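Local coordinates for protein sulfatase (Bacteroides fragilis CAG:558, PDB 6USS) that probably hydrolyses aryl sulfate esters as a calcium-dependent gut bacterial sulfatase, captured here as a catalytic mutant, at residues Tyr198-Tyr204 against Trp225-Val231; Ser232-Thr236 against Met257-Ala261; Ile262-Lys268 against Ala287-Ile292. The protein carries 1 engineered substitution. All coordinates share one frame; numbering follows the deposited sequence.

Contact 1. Residues Tyr198-Tyr204 against Trp225-Val231; sequences YLGENNY and WGTDTFV
Tyr198 and Phe230 open a loop-to-loop contact in which two irregular parts of the connection between strand 185-187 and helix 231-247 lie against each other, rings at both ends and backbone bonds between. The two rings are nearly parallel, planes 22° apart, but slid so far that they barely overlap; what covers the Phe230 face is Tyr198 CB, 3.7 Å from the ring centroid, a CH-pi contact. Val231, first residue of the helix, has a chi1 of 73°, which sets CG1 between backbone N and carbonyl carbon, against Tyr198 CD2, and leaves CG2 anti to N, over one face of the Tyr204 ring.

Polar contacts converge on backbone carbonyls. Tyr204 OH donates to Thr229 O over 2.6 Å, tilted from the carbonyl plane, and the same oxygen takes a weak bond from Gly200 N. Gly226 N donates to Gly200 O at 2.7 Å from above the carbonyl plane, while Asn203 N reaches that oxygen from the opposite face. Thr227 OG1 accepts from Thr229 N at 3.2 Å, forming an ST turn, and also hydrogen-bonds to Tyr224 O. At the outer end Asn203 stacks on Trp225, amide and indole planes 27° apart, with CB 3.9 Å from the centroid of the five-membered ring.

Tyr198 OH bonds to His263 O, and Asp228 pairs with Lys270 in a salt bridge. The bonds to Thr229 O and Gly200 O thus join segments that lack regular strand pairing, and the Tyr204 hydroxyl is tied to Thr229, just before the helix.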
ATOM      1  N   TYR A 198      22.318 -12.921   7.334  1.00 17.97           N
ATOM      2  CA  TYR A 198      22.714 -11.862   6.413  1.00 22.15           C
ATOM      3  C   TYR A 198      23.120 -12.393   5.034  1.00 23.30           C
ATOM      4  O   TYR A 198      23.279 -11.596   4.096  1.00 21.35           O
ATOM      5  CB  TYR A 198      23.891 -11.065   6.990  1.00 15.70           C
ATOM      6  CG  TYR A 198      23.595 -10.126   8.134  1.00 19.84           C
ATOM      7  CD1 TYR A 198      23.402 -10.607   9.429  1.00 18.56           C
ATOM      8  CD2 TYR A 198      23.568  -8.742   7.934  1.00 20.12           C
ATOM      9  CE1 TYR A 198      23.151  -9.729  10.498  1.00 16.29           C
ATOM     10  CE2 TYR A 198      23.325  -7.860   8.983  1.00 18.39           C
ATOM     11  CZ  TYR A 198      23.111  -8.358  10.270  1.00 20.55           C
ATOM     12  OH  TYR A 198      22.867  -7.483  11.322  1.00 19.49           O
ATOM     13  N   LEU A 199      23.295 -13.706   4.891  1.00 24.20           N
ATOM     14  CA  LEU A 199      23.964 -14.294   3.734  1.00 25.77           C
ATOM     15  C   LEU A 199      22.953 -14.683   2.661  1.00 26.17           C
ATOM     16  O   LEU A 199      22.035 -15.476   2.919  1.00 23.40           O
ATOM     17  CB  LEU A 199      24.782 -15.516   4.157  1.00 23.46           C
ATOM     18  CG  LEU A 199      25.875 -15.212   5.183  1.00 23.46           C
ATOM     19  CD1 LEU A 199      26.614 -16.467   5.578  1.00 20.82           C
ATOM     20  CD2 LEU A 199      26.848 -14.192   4.616  1.00 16.96           C
ATOM     21  N   GLY A 200      23.142 -14.137   1.452  1.00 24.64           N
ATOM     22  CA  GLY A 200      22.371 -14.591   0.308  1.00 22.12           C
ATOM     23  C   GLY A 200      22.585 -16.061   0.013  1.00 25.74           C
ATOM     24  O   GLY A 200      21.685 -16.738  -0.503  1.00 22.49           O
ATOM     25  N   GLU A 201      23.768 -16.578   0.345  1.00 19.03           N
ATOM     26  CA  GLU A 201      23.988 -18.011   0.250  1.00 23.82           C
ATOM     27  C   GLU A 201      23.002 -18.780   1.120  1.00 28.41           C
ATOM     28  O   GLU A 201      22.644 -19.915   0.792  1.00 25.83           O
ATOM     29  CB  GLU A 201      25.430 -18.350   0.638  1.00 24.63           C
ATOM     30  CG  GLU A 201      26.485 -17.639  -0.208  1.00 26.27           C
ATOM     31  CD  GLU A 201      26.966 -16.317   0.416  1.00 34.94           C
ATOM     32  OE1 GLU A 201      26.181 -15.681   1.169  1.00 30.80           O
ATOM     33  OE2 GLU A 201      28.133 -15.920   0.153  1.00 32.88           O
ATOM     34  N   ASN A 202      22.542 -18.185   2.221  1.00 24.23           N
ATOM     35  CA  ASN A 202      21.563 -18.840   3.076  1.00 26.51           C
ATOM     36  C   ASN A 202      20.140 -18.379   2.797  1.00 26.30           C
ATOM     37  O   ASN A 202      19.246 -18.629   3.614  1.00 27.88           O
ATOM     38  CB  ASN A 202      21.904 -18.620   4.552  1.00 28.61           C
ATOM     39  CG  ASN A 202      23.200 -19.304   4.960  1.00 30.58           C
ATOM     40  OD1 ASN A 202      23.646 -20.257   4.318  1.00 38.01           O
ATOM     41  ND2 ASN A 202      23.808 -18.820   6.036  1.00 27.36           N
ATOM     42  N   ASN A 203      19.908 -17.711   1.669  1.00 24.19           N
ATOM     43  CA  ASN A 203      18.586 -17.201   1.300  1.00 23.51           C
ATOM     44  C   ASN A 203      18.015 -16.276   2.363  1.00 25.39           C
ATOM     45  O   ASN A 203      16.786 -16.139   2.465  1.00 26.54           O
ATOM     46  CB  ASN A 203      17.577 -18.330   1.027  1.00 23.70           C
ATOM     47  CG  ASN A 203      18.077 -19.350   0.021  1.00 27.35           C
ATOM     48  OD1 ASN A 203      18.886 -19.041  -0.855  1.00 28.96           O
ATOM     49  ND2 ASN A 203      17.586 -20.575   0.139  1.00 26.20           N
ATOM     50  N   TYR A 204      18.885 -15.658   3.169  1.00 22.52           N
ATOM     51  CA  TYR A 204      18.478 -14.837   4.312  1.00 23.15           C
ATOM     52  C   TYR A 204      17.535 -15.589   5.248  1.00 23.48           C
ATOM     53  O   TYR A 204      16.708 -14.975   5.935  1.00 22.70           O
ATOM     54  CB  TYR A 204      17.847 -13.514   3.853  1.00 17.50           C
ATOM     55  CG  TYR A 204      18.657 -12.864   2.766  1.00 19.49           C
ATOM     56  CD1 TYR A 204      19.963 -12.454   3.008  1.00 21.14           C
ATOM     57  CD2 TYR A 204      18.141 -12.698   1.481  1.00 21.84           C
ATOM     58  CE1 TYR A 204      20.737 -11.875   2.002  1.00 20.84           C
ATOM     59  CE2 TYR A 204      18.906 -12.106   0.463  1.00 23.81           C
ATOM     60  CZ  TYR A 204      20.207 -11.708   0.737  1.00 23.06           C
ATOM     61  OH  TYR A 204      20.984 -11.146  -0.249  1.00 21.63           O
ATOM     62  N   TRP A 225      18.838 -14.784  -3.763  1.00 25.03           N
ATOM     63  CA  TRP A 225      19.073 -16.057  -3.092  1.00 25.08           C
ATOM     64  C   TRP A 225      20.196 -16.814  -3.783  1.00 27.29           C
ATOM     65  O   TRP A 225      20.309 -16.806  -5.011  1.00 25.92           O
ATOM     66  CB  TRP A 225      17.811 -16.919  -3.087  1.00 20.30           C
ATOM     67  CG  TRP A 225      16.713 -16.433  -2.212  1.00 24.74           C
ATOM     68  CD1 TRP A 225      16.688 -15.277  -1.488  1.00 26.22           C
ATOM     69  CD2 TRP A 225      15.453 -17.079  -1.979  1.00 27.82           C
ATOM     70  NE1 TRP A 225      15.494 -15.166  -0.812  1.00 24.28           N
ATOM     71  CE2 TRP A 225      14.719 -16.258  -1.099  1.00 25.12           C
ATOM     72  CE3 TRP A 225      14.876 -18.272  -2.428  1.00 25.67           C
ATOM     73  CZ2 TRP A 225      13.443 -16.589  -0.666  1.00 26.01           C
ATOM     74  CZ3 TRP A 225      13.615 -18.600  -1.998  1.00 19.10           C
ATOM     75  CH2 TRP A 225      12.911 -17.764  -1.126  1.00 24.84           C
ATOM     76  N   GLY A 226      21.027 -17.474  -2.986  1.00 24.67           N
ATOM     77  CA  GLY A 226      22.098 -18.249  -3.566  1.00 25.53           C
ATOM     78  C   GLY A 226      23.179 -17.443  -4.247  1.00 29.32           C
ATOM     79  O   GLY A 226      23.995 -18.023  -4.968  1.00 32.67           O
ATOM     80  N   THR A 227      23.194 -16.127  -4.075  1.00 23.05           N
ATOM     81  CA  THR A 227      24.326 -15.305  -4.460  1.00 18.36           C
ATOM     82  C   THR A 227      25.103 -14.925  -3.203  1.00 24.01           C
ATOM     83  O   THR A 227      24.702 -15.235  -2.079  1.00 27.64           O
ATOM     84  CB  THR A 227      23.865 -14.058  -5.219  1.00 23.53           C
ATOM     85  OG1 THR A 227      23.345 -13.084  -4.300  1.00 21.17           O
ATOM     86  CG2 THR A 227      22.773 -14.414  -6.203  1.00 19.88           C
ATOM     87  N   ASP A 228      26.234 -14.247  -3.394  1.00 23.66           N
ATOM     88  CA  ASP A 228      26.977 -13.726  -2.252  1.00 27.85           C
ATOM     89  C   ASP A 228      26.614 -12.276  -1.932  1.00 23.27           C
ATOM     90  O   ASP A 228      27.463 -11.523  -1.431  1.00 25.74           O
ATOM     91  CB  ASP A 228      28.490 -13.881  -2.467  1.00 21.96           C
ATOM     92  CG  ASP A 228      29.038 -12.986  -3.584  1.00 34.66           C
ATOM     93  OD1 ASP A 228      28.235 -12.385  -4.349  1.00 36.16           O
ATOM     94  OD2 ASP A 228      30.284 -12.877  -3.689  1.00 33.70           O
ATOM     95  N   THR A 229      25.378 -11.857  -2.211  1.00 21.12           N
ATOM     96  CA  THR A 229      24.925 -10.518  -1.837  1.00 27.01           C
ATOM     97  C   THR A 229      24.559 -10.509  -0.347  1.00 24.70           C
ATOM     98  O   THR A 229      23.564 -11.123   0.060  1.00 20.77           O
ATOM     99  CB  THR A 229      23.745 -10.075  -2.704  1.00 22.21           C
ATOM    100  OG1 THR A 229      24.075 -10.198  -4.095  1.00 22.80           O
ATOM    101  CG2 THR A 229      23.376  -8.627  -2.411  1.00 20.27           C
ATOM    102  N   PHE A 230      25.388  -9.841   0.463  1.00 19.95           N
ATOM    103  CA  PHE A 230      25.067  -9.525   1.854  1.00 24.82           C
ATOM    104  C   PHE A 230      23.776  -8.700   1.927  1.00 23.78           C
ATOM    105  O   PHE A 230      23.513  -7.857   1.063  1.00 22.89           O
ATOM    106  CB  PHE A 230      26.236  -8.749   2.479  1.00 20.50           C
ATOM    107  CG  PHE A 230      26.446  -9.024   3.946  1.00 22.31           C
ATOM    108  CD1 PHE A 230      26.934 -10.250   4.372  1.00 20.91           C
ATOM    109  CD2 PHE A 230      26.160  -8.058   4.898  1.00 18.19           C
ATOM    110  CE1 PHE A 230      27.133 -10.508   5.720  1.00 18.84           C
ATOM    111  CE2 PHE A 230      26.353  -8.313   6.236  1.00 20.39           C
ATOM    112  CZ  PHE A 230      26.845  -9.543   6.649  1.00 19.97           C
ATOM    113  N   VAL A 231      22.963  -8.935   2.970  1.00 21.39           N
ATOM    114  CA  VAL A 231      21.585  -8.427   2.953  1.00 19.31           C
ATOM    115  C   VAL A 231      21.556  -6.899   2.944  1.00 22.37           C
ATOM    116  O   VAL A 231      20.696  -6.291   2.289  1.00 23.02           O
ATOM    117  CB  VAL A 231      20.752  -9.010   4.116  1.00 17.62           C
ATOM    118  CG1 VAL A 231      21.140  -8.418   5.446  1.00 16.42           C
ATOM    119  CG2 VAL A 231      19.271  -8.755   3.853  1.00 17.39           C
TER

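Contact 2. Residues Ser232-Thr236 against Met257-Ala261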
ATOM      1  N   SER A 232      22.491  -6.255   3.660  1.00 18.89           N
ATOM      2  CA  SER A 232      22.595  -4.796   3.623  1.00 20.43           C
ATOM      3  C   SER A 232      22.877  -4.287   2.223  1.00 18.90           C
ATOM      4  O   SER A 232      22.470  -3.170   1.881  1.00 20.32           O
ATOM      5  CB  SER A 232      23.702  -4.317   4.575  1.00 18.29           C
ATOM      6  OG  SER A 232      23.657  -5.028   5.799  1.00 22.80           O
ATOM      7  N   GLU A 233      23.605  -5.072   1.421  1.00 19.36           N
ATOM      8  CA  GLU A 233      23.830  -4.717   0.023  1.00 18.18           C
ATOM      9  C   GLU A 233      22.549  -4.888  -0.784  1.00 22.61           C
ATOM     10  O   GLU A 233      22.158  -3.993  -1.552  1.00 20.11           O
ATOM     11  CB  GLU A 233      24.962  -5.570  -0.565  1.00 17.67           C
ATOM     12  CG  GLU A 233      25.391  -5.226  -2.003  1.00 16.25           C
ATOM     13  CD  GLU A 233      25.828  -3.766  -2.181  1.00 19.26           C
ATOM     14  OE1 GLU A 233      26.394  -3.167  -1.235  1.00 17.45           O
ATOM     15  OE2 GLU A 233      25.602  -3.203  -3.276  1.00 21.71           O
ATOM     16  N   ALA A 234      21.867  -6.026  -0.600  1.00 16.62           N
ATOM     17  CA  ALA A 234      20.598  -6.257  -1.280  1.00 18.29           C
ATOM     18  C   ALA A 234      19.602  -5.147  -0.977  1.00 20.90           C
ATOM     19  O   ALA A 234      18.908  -4.655  -1.878  1.00 22.48           O
ATOM     20  CB  ALA A 234      20.014  -7.610  -0.871  1.00 18.48           C
ATOM     21  N   LEU A 235      19.516  -4.742   0.287  1.00 19.17           N
ATOM     22  CA  LEU A 235      18.580  -3.690   0.659  1.00 22.67           C
ATOM     23  C   LEU A 235      18.918  -2.386  -0.044  1.00 22.03           C
ATOM     24  O   LEU A 235      18.020  -1.678  -0.518  1.00 21.77           O
ATOM     25  CB  LEU A 235      18.575  -3.502   2.181  1.00 20.01           C
ATOM     26  CG  LEU A 235      18.003  -4.668   2.991  1.00 19.62           C
ATOM     27  CD1 LEU A 235      17.995  -4.364   4.492  1.00 15.07           C
ATOM     28  CD2 LEU A 235      16.595  -4.996   2.485  1.00 22.06           C
ATOM     29  N   THR A 236      20.213  -2.058  -0.132  1.00 20.83           N
ATOM     30  CA  THR A 236      20.623  -0.829  -0.804  1.00 20.98           C
ATOM     31  C   THR A 236      20.288  -0.860  -2.295  1.00 20.11           C
ATOM     32  O   THR A 236      19.810   0.136  -2.846  1.00 22.36           O
ATOM     33  CB  THR A 236      22.118  -0.590  -0.588  1.00 18.83           C
ATOM     34  OG1 THR A 236      22.419  -0.734   0.807  1.00 18.38           O
ATOM     35  CG2 THR A 236      22.492   0.801  -1.042  1.00 19.55           C
ATOM     36  N   MET A 257      14.713   4.072   5.209  1.00 18.85           N
ATOM     37  CA  MET A 257      15.760   3.066   5.022  1.00 18.81           C
ATOM     38  C   MET A 257      16.108   2.492   6.387  1.00 17.09           C
ATOM     39  O   MET A 257      16.919   3.051   7.122  1.00 17.21           O
ATOM     40  CB  MET A 257      16.976   3.684   4.345  1.00 17.47           C
ATOM     41  CG  MET A 257      18.038   2.683   3.954  1.00 17.73           C
ATOM     42  SD  MET A 257      17.517   1.757   2.501  1.00 24.74           S
ATOM     43  CE  MET A 257      18.769   0.466   2.427  1.00 18.27           C
ATOM     44  N   ALA A 258      15.488   1.361   6.734  1.00 16.34           N
ATOM     45  CA  ALA A 258      15.601   0.774   8.070  1.00 16.52           C
ATOM     46  C   ALA A 258      16.352  -0.553   7.976  1.00 14.41           C
ATOM     47  O   ALA A 258      15.749  -1.595   7.729  1.00 12.58           O
ATOM     48  CB  ALA A 258      14.220   0.593   8.701  1.00 13.43           C
ATOM     49  N   HIS A 259      17.664  -0.507   8.207  1.00 18.54           N
ATOM     50  CA  HIS A 259      18.521  -1.677   8.041  1.00 18.83           C
ATOM     51  C   HIS A 259      18.190  -2.775   9.045  1.00 21.15           C
ATOM     52  O   HIS A 259      17.742  -2.513  10.169  1.00 21.99           O
ATOM     53  CB  HIS A 259      19.996  -1.291   8.188  1.00 14.18           C
ATOM     54  CG  HIS A 259      20.599  -0.814   6.917  1.00 15.00           C
ATOM     55  ND1 HIS A 259      20.993  -1.676   5.919  1.00 17.40           N
ATOM     56  CD2 HIS A 259      20.831   0.436   6.450  1.00 16.11           C
ATOM     57  CE1 HIS A 259      21.452  -0.980   4.893  1.00 15.57           C
ATOM     58  NE2 HIS A 259      21.369   0.304   5.193  1.00 19.28           N
ATOM     59  N   TYR A 260      18.408  -4.022   8.621  1.00 16.08           N
ATOM     60  CA  TYR A 260      18.427  -5.106   9.594  1.00 22.40           C
ATOM     61  C   TYR A 260      19.749  -5.137  10.354  1.00 21.80           C
ATOM     62  O   TYR A 260      19.776  -5.540  11.523  1.00 22.53           O
ATOM     63  CB  TYR A 260      18.160  -6.448   8.910  1.00 22.14           C
ATOM     64  CG  TYR A 260      16.710  -6.647   8.578  1.00 15.74           C
ATOM     65  CD1 TYR A 260      15.814  -7.048   9.552  1.00 15.41           C
ATOM     66  CD2 TYR A 260      16.233  -6.419   7.299  1.00 16.79           C
ATOM     67  CE1 TYR A 260      14.483  -7.213   9.266  1.00 18.40           C
ATOM     68  CE2 TYR A 260      14.892  -6.576   6.993  1.00 17.84           C
ATOM     69  CZ  TYR A 260      14.013  -6.980   7.986  1.00 19.91           C
ATOM     70  OH  TYR A 260      12.668  -7.170   7.716  1.00 16.69           O
ATOM     71  N   ALA A 261      20.844  -4.729   9.706  1.00 19.24           N
ATOM     72  CA  ALA A 261      22.100  -4.484  10.405  1.00 17.52           C
ATOM     73  C   ALA A 261      21.889  -3.426  11.483  1.00 17.90           C
ATOM     74  O   ALA A 261      21.163  -2.451  11.276  1.00 18.62           O
ATOM     75  CB  ALA A 261      23.163  -4.027   9.406  1.00 15.41           C
TER
HETATM   76  O   HOH W   1      20.603  -4.223   6.621  1.00 17.37           O
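Leu235 and Met257 carry much of the apolar contact between the first turn of helix 231-247 and the end of strand 253-258 with the loop that follows. The methionine chain leaves with CG anti to the backbone N (chi1 -173°) and bends at chi2, which brings its methyl against the helix backbone: CE lies 3.7 Å from Leu235 O and 4.0 Å from Leu235 CB. At the end of the leucine, CD1 meets the edge of the Tyr260 ring at CD2, 3.9 Å away, the two side chains crossing at about a right angle.

The elements belong to the alpha/beta core of the sulfatase, a member of the alkaline phosphatase clan. Strand 253-258 runs parallel to strands 35-41 and 159-164 in the large mixed sheet, and helix 231-247 packs beside it just ahead of it in sequence.

Polar contact between the segments passes through one water. His259 ND1 lies 2.7 Å from the water oxygen, which sits in the plane of the imidazole, and Ala261 N donates to this water over 3.1 Å. Ser232 OG completes the group with a longer bond of 3.3 Å to the water oxygen. Within the helix, Thr236 OG1 donates to Ser232 O at 2.7 Å, nearly along the C=O axis, and Ser232 O lies at the edge of the His259 ring. His259 NE2 and Thr236 OG1 both bond to Ser298 OG on helix 283-308, so the imidazole is held at both nitrogens and its rotation is fixed.

Contact 3. Residues Ile262-Lys268 against Ala287-Ile292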
ATOM      1  N   ILE A 262      22.538  -3.591  12.637  1.00 17.05           N
ATOM      2  CA  ILE A 262      23.591  -4.571  12.875  1.00 20.55           C
ATOM      3  C   ILE A 262      23.150  -5.625  13.895  1.00 19.58           C
ATOM      4  O   ILE A 262      23.896  -5.983  14.810  1.00 17.10           O
ATOM      5  CB  ILE A 262      24.859  -3.853  13.341  1.00 19.50           C
ATOM      6  CG1 ILE A 262      24.536  -2.953  14.549  1.00 16.49           C
ATOM      7  CG2 ILE A 262      25.453  -3.053  12.185  1.00 14.15           C
ATOM      8  CD1 ILE A 262      25.723  -2.136  15.073  1.00 14.27           C
ATOM      9  N   HIS A 263      21.917  -6.098  13.716  1.00 20.76           N
ATOM     10  CA  HIS A 263      21.270  -7.054  14.602  1.00 17.74           C
ATOM     11  C   HIS A 263      22.012  -8.390  14.586  1.00 15.94           C
ATOM     12  O   HIS A 263      22.721  -8.722  13.635  1.00 19.23           O
ATOM     13  CB  HIS A 263      19.814  -7.250  14.160  1.00 18.51           C
ATOM     14  CG  HIS A 263      18.920  -7.804  15.223  1.00 20.39           C
ATOM     15  ND1 HIS A 263      18.757  -9.159  15.428  1.00 24.13           N
ATOM     16  CD2 HIS A 263      18.141  -7.188  16.146  1.00 19.92           C
ATOM     17  CE1 HIS A 263      17.921  -9.354  16.434  1.00 20.13           C
ATOM     18  NE2 HIS A 263      17.531  -8.173  16.886  1.00 19.59           N
ATOM     19  N   VAL A 264      21.838  -9.166  15.651  1.00 15.44           N
ATOM     20  CA  VAL A 264      22.390 -10.521  15.685  1.00 16.97           C
ATOM     21  C   VAL A 264      21.570 -11.404  14.748  1.00 20.87           C
ATOM     22  O   VAL A 264      20.426 -11.051  14.413  1.00 20.16           O
ATOM     23  CB  VAL A 264      22.430 -11.091  17.114  1.00 20.43           C
ATOM     24  CG1 VAL A 264      23.429 -10.301  17.963  1.00 17.11           C
ATOM     25  CG2 VAL A 264      21.017 -11.172  17.754  1.00 13.90           C
ATOM     26  N   PRO A 265      22.118 -12.540  14.264  1.00 24.09           N
ATOM     27  CA  PRO A 265      23.482 -13.028  14.523  1.00 18.20           C
ATOM     28  C   PRO A 265      24.511 -12.236  13.720  1.00 22.28           C
ATOM     29  O   PRO A 265      24.186 -11.752  12.632  1.00 19.57           O
ATOM     30  CB  PRO A 265      23.420 -14.473  14.050  1.00 15.33           C
ATOM     31  CG  PRO A 265      22.455 -14.421  12.907  1.00 13.15           C
ATOM     32  CD  PRO A 265      21.408 -13.409  13.302  1.00 16.41           C
ATOM     33  N   ILE A 266      25.732 -12.118  14.234  1.00 16.85           N
ATOM     34  CA  ILE A 266      26.748 -11.255  13.607  1.00 17.93           C
ATOM     35  C   ILE A 266      27.456 -12.112  12.560  1.00 22.51           C
ATOM     36  O   ILE A 266      28.553 -12.637  12.767  1.00 23.46           O
ATOM     37  CB  ILE A 266      27.712 -10.658  14.641  1.00 17.35           C
ATOM     38  CG1 ILE A 266      26.942 -10.059  15.828  1.00 16.89           C
ATOM     39  CG2 ILE A 266      28.630  -9.620  13.995  1.00 16.03           C
ATOM     40  CD1 ILE A 266      25.914  -8.993  15.441  1.00 15.77           C
ATOM     41  N   ASP A 267      26.818 -12.247  11.393  1.00 19.71           N
ATOM     42  CA  ASP A 267      27.435 -12.971  10.283  1.00 20.69           C
ATOM     43  C   ASP A 267      28.625 -12.196   9.728  1.00 24.36           C
ATOM     44  O   ASP A 267      28.679 -10.967   9.797  1.00 25.66           O
ATOM     45  CB  ASP A 267      26.423 -13.210   9.165  1.00 22.49           C
ATOM     46  CG  ASP A 267      25.378 -14.264   9.522  1.00 22.75           C
ATOM     47  OD1 ASP A 267      25.706 -15.216  10.262  1.00 28.56           O
ATOM     48  OD2 ASP A 267      24.220 -14.141   9.062  1.00 26.39           O
ATOM     49  N   LYS A 268      29.581 -12.922   9.156  1.00 27.21           N
ATOM     50  CA  LYS A 268      30.774 -12.290   8.602  1.00 24.85           C
ATOM     51  C   LYS A 268      30.502 -11.770   7.197  1.00 26.85           C
ATOM     52  O   LYS A 268      29.998 -12.499   6.338  1.00 29.44           O
ATOM     53  CB  LYS A 268      31.949 -13.267   8.563  1.00 27.53           C
ATOM     54  CG  LYS A 268      32.618 -13.485   9.913  1.00 29.87           C
ATOM     55  CD  LYS A 268      33.091 -14.916  10.063  1.00 33.42           C
ATOM     56  CE  LYS A 268      33.211 -15.297  11.529  1.00 26.24           C
ATOM     57  NZ  LYS A 268      34.645 -15.302  11.895  1.00 37.59           N
ATOM     58  N   ALA A 287      33.906  -9.203  13.020  1.00 19.81           N
ATOM     59  CA  ALA A 287      32.596  -9.340  12.389  1.00 20.18           C
ATOM     60  C   ALA A 287      31.685  -8.157  12.727  1.00 24.21           C
ATOM     61  O   ALA A 287      30.929  -7.683  11.866  1.00 21.11           O
ATOM     62  CB  ALA A 287      31.942 -10.663  12.787  1.00 14.55           C
ATOM     63  N   TYR A 288      31.730  -7.662  13.968  1.00 19.70           N
ATOM     64  CA  TYR A 288      30.923  -6.492  14.298  1.00 20.65           C
ATOM     65  C   TYR A 288      31.356  -5.293  13.461  1.00 21.12           C
ATOM     66  O   TYR A 288      30.529  -4.645  12.808  1.00 25.78           O
ATOM     67  CB  TYR A 288      31.015  -6.180  15.798  1.00 20.45           C
ATOM     68  CG  TYR A 288      29.855  -5.356  16.361  1.00 23.46           C
ATOM     69  CD1 TYR A 288      28.555  -5.867  16.399  1.00 23.21           C
ATOM     70  CD2 TYR A 288      30.065  -4.078  16.874  1.00 18.39           C
ATOM     71  CE1 TYR A 288      27.489  -5.114  16.924  1.00 18.41           C
ATOM     72  CE2 TYR A 288      29.013  -3.326  17.397  1.00 21.11           C
ATOM     73  CZ  TYR A 288      27.728  -3.849  17.416  1.00 21.29           C
ATOM     74  OH  TYR A 288      26.697  -3.100  17.933  1.00 19.00           O
ATOM     75  N   ALA A 289      32.659  -5.000  13.452  1.00 18.11           N
ATOM     76  CA  ALA A 289      33.190  -3.897  12.652  1.00 19.43           C
ATOM     77  C   ALA A 289      32.763  -4.003  11.195  1.00 22.67           C
ATOM     78  O   ALA A 289      32.462  -2.989  10.550  1.00 21.00           O
ATOM     79  CB  ALA A 289      34.715  -3.871  12.747  1.00 18.58           C
ATOM     80  N   ALA A 290      32.722  -5.231  10.664  1.00 18.76           N
ATOM     81  CA  ALA A 290      32.345  -5.431   9.275  1.00 16.14           C
ATOM     82  C   ALA A 290      30.860  -5.142   9.054  1.00 19.52           C
ATOM     83  O   ALA A 290      30.483  -4.586   8.013  1.00 17.87           O
ATOM     84  CB  ALA A 290      32.717  -6.846   8.840  1.00 15.33           C
ATOM     85  N   LEU A 291      30.000  -5.489  10.023  1.00 18.13           N
ATOM     86  CA  LEU A 291      28.593  -5.095   9.933  1.00 17.79           C
ATOM     87  C   LEU A 291      28.457  -3.579   9.919  1.00 18.81           C
ATOM     88  O   LEU A 291      27.678  -3.022   9.138  1.00 15.02           O
ATOM     89  CB  LEU A 291      27.792  -5.668  11.098  1.00 14.32           C
ATOM     90  CG  LEU A 291      27.514  -7.162  11.076  1.00 20.76           C
ATOM     91  CD1 LEU A 291      26.346  -7.540  12.033  1.00 16.21           C
ATOM     92  CD2 LEU A 291      27.248  -7.595   9.648  1.00 17.58           C
ATOM     93  N   ILE A 292      29.225  -2.900  10.778  1.00 20.08           N
ATOM     94  CA  ILE A 292      29.171  -1.445  10.874  1.00 20.80           C
ATOM     95  C   ILE A 292      29.578  -0.814   9.552  1.00 17.88           C
ATOM     96  O   ILE A 292      28.964   0.157   9.098  1.00 17.96           O
ATOM     97  CB  ILE A 292      30.053  -0.960  12.042  1.00 21.29           C
ATOM     98  CG1 ILE A 292      29.357  -1.227  13.387  1.00 15.23           C
ATOM     99  CG2 ILE A 292      30.425   0.501  11.883  1.00 13.57           C
ATOM    100  CD1 ILE A 292      30.293  -1.183  14.579  1.00 15.61           C
TER
HETATM  101  O   HOH W   2      30.343  -8.929   9.388  1.00 18.61           O
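Ala287 begins the contact by meeting the Ile266 side chain: CB is 3.7 Å from Ile266 CG2, and Lys268 CG lies 4.1 Å from Ala287 CB. Ala287 O accepts a hydrogen bond from a water 2.8 Å away, and the same water donates to Asp267 O at 2.7 Å, so a single bridge spans the backbones of loop and helix 283-308.

One residue on, Tyr288 swings its ring toward the beginning of the loop, CG anti to the backbone N (chi1 -158°). Ile262 CD1 comes to 3.5 Å from Tyr288 CZ, the side chains crossing at about a right angle, while Ile266 CD1 sits at the ring edge. The phenol oxygen bonds to Asp48, and the ring makes a cation-pi contact with Arg333.

Leu291, a turn further along, touches both isoleucines. Its CB meets Ile262 CG2 at 3.7 Å, CD1 reaches both Ile266 CG2 and CD1, and CD2 lies 3.7 Å from Asp267 O. Ile292 closes the row with CG1 against Ile262 CD1.

In the loop, cis peptides precede Ile262 and Pro265, and Ile266 centres an inverse gamma turn. The His263 side chain leaves the backbone away from the helix and comes within about 3 Å (nearest atoms) of those of the calcium ligands Asp42 and Asp43. Apolar side chains and one water-bridged carbonyl pair meet the helix while His263 lies on the metal side, consistent with the helix backing the loop that borders the metal site.

Overall arrangement
Contact 2 is fully buried between a helix and a strand of the central sheet; contact 3 is also largely buried but joins an irregular loop to helix 283-308, and contact 1, farthest from the chain centre, is only partly buried and joins two loop segments, the second running into helix 231-247, which contact 2 shares. Chemistry follows place: contact 1 combines ring packing with direct hydrogen bonds to main-chain carbonyls, whereas contacts 2 and 3 rely on apolar side chains with one bridging water each. The three follow in series, Ala261 running into Ile262. Tyr198 ties contact 1 to contact 3 twice, its backbone N bonding to Asp267, and helix 283-308 touches side chains from all three.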